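PA_0080 (Pseudomonas aeruginosa, PDB 3ZHN) is the lipoprotein TssJ1 of the type VI secretion system, probably serving as an outer-membrane component of its membrane-spanning complex. Local coordinates at residues A[37-40]-A[41-45]. Sequence-based numbering, arbitrary orientation.
Sequences LHAA and PNLNP
A type I beta turn from A40 to L43 makes this local contact, at the point where strand 31-39 of the beta-sandwich gives way to the loop leading to strand 54-61. Its one backbone hydrogen bond across the turn runs from L43 N to A40 O at 3.1 Å. P41 and N42 occupy the two corners; the proline ring holds phi at -58°, which suits the first corner of this turn type. The ring's CD lies against A40 CB at 3.5 Å, next to the peptide bond that joins the two residues.

At the second corner the carbonyl oxygen of the N42 amide turns back toward A40. With CG placed between the backbone N and the carbonyl carbon (chi1 61°), OD1 swings to within 3.2 Å of A40 CB, a close polar-to-methyl approach, while ND2 points away from that methyl. P41 and N42 are both exposed.

L43 faces the other way. Because CG lies opposite the backbone N (chi1 -174°), the isobutyl group reaches back toward the end of the strand, where CD2 meets A39 CB at 4.0 Å. The two touching residues are both buried, and the turn brings the loop back against the last strand residue.

Beyond the turn, N44 and P45 are tied to R121, and N44 also to P53. L43 packs on L146 of strand 139-146, on L54 of strand 54-61 and on P97, thus bridging both sheets at this end of the sandwich, while backbone bonds link A39 to E99 and A40 to L146.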
# COMPACT_ATOMS: atom_id res chain seq x y z
N LEU A 37 -2.67 9.78 -0.75
CA LEU A 37 -1.33 9.29 -1.14
C LEU A 37 -0.47 10.49 -1.49
O LEU A 37 -0.86 11.29 -2.33
CB LEU A 37 -1.43 8.39 -2.39
CG LEU A 37 -2.21 7.06 -2.39
CD1 LEU A 37 -2.26 6.50 -3.80
CD2 LEU A 37 -1.50 6.09 -1.46
N HIS A 38 0.71 10.60 -0.87
CA HIS A 38 1.60 11.69 -1.08
C HIS A 38 2.91 11.13 -1.56
O HIS A 38 3.64 10.49 -0.79
CB HIS A 38 1.85 12.45 0.26
CG HIS A 38 0.63 12.78 1.01
ND1 HIS A 38 -0.27 13.75 0.62
CD2 HIS A 38 0.16 12.25 2.15
CE1 HIS A 38 -1.26 13.80 1.49
NE2 HIS A 38 -1.04 12.87 2.41
N ALA A 39 3.21 11.33 -2.84
CA ALA A 39 4.47 10.87 -3.39
C ALA A 39 5.49 11.96 -3.20
O ALA A 39 5.32 13.07 -3.72
CB ALA A 39 4.31 10.50 -4.87
N ALA A 40 6.59 11.66 -2.47
CA ALA A 40 7.52 12.72 -2.12
C ALA A 40 8.27 13.26 -3.35
O ALA A 40 8.39 12.56 -4.35
CB ALA A 40 8.52 12.20 -1.06
N PRO A 41 8.79 14.47 -3.24
CA PRO A 41 9.66 15.02 -4.28
C PRO A 41 10.87 14.18 -4.57
O PRO A 41 11.35 14.19 -5.67
CB PRO A 41 10.11 16.35 -3.67
CG PRO A 41 9.07 16.77 -2.71
CD PRO A 41 8.54 15.48 -2.16
N ASN A 42 11.38 13.51 -3.57
CA ASN A 42 12.53 12.62 -3.70
C ASN A 42 12.15 11.10 -3.87
O ASN A 42 12.88 10.21 -3.41
CB ASN A 42 13.52 12.85 -2.54
CG ASN A 42 12.92 12.57 -1.19
OD1 ASN A 42 11.71 12.33 -1.09
ND2 ASN A 42 13.77 12.59 -0.13
N LEU A 43 10.96 10.86 -4.39
CA LEU A 43 10.45 9.52 -4.61
C LEU A 43 11.45 8.61 -5.32
O LEU A 43 12.00 8.97 -6.33
CB LEU A 43 9.21 9.64 -5.48
CG LEU A 43 8.39 8.35 -5.74
CD1 LEU A 43 7.68 7.94 -4.44
CD2 LEU A 43 7.33 8.65 -6.79
N ASN A 44 11.65 7.40 -4.80
CA ASN A 44 12.30 6.29 -5.50
C ASN A 44 13.45 6.71 -6.41
O ASN A 44 13.42 6.47 -7.60
CB ASN A 44 11.28 5.53 -6.32
CG ASN A 44 11.81 4.18 -6.78
OD1 ASN A 44 12.68 3.56 -6.17
ND2 ASN A 44 11.28 3.74 -7.87
N PRO A 45 14.51 7.32 -5.82
CA PRO A 45 15.55 7.90 -6.71
C PRO A 45 16.39 6.89 -7.42
O PRO A 45 16.65 5.80 -6.91
CB PRO A 45 16.38 8.76 -5.72
CG PRO A 45 16.14 8.11 -4.39
CD PRO A 45 14.71 7.71 -4.41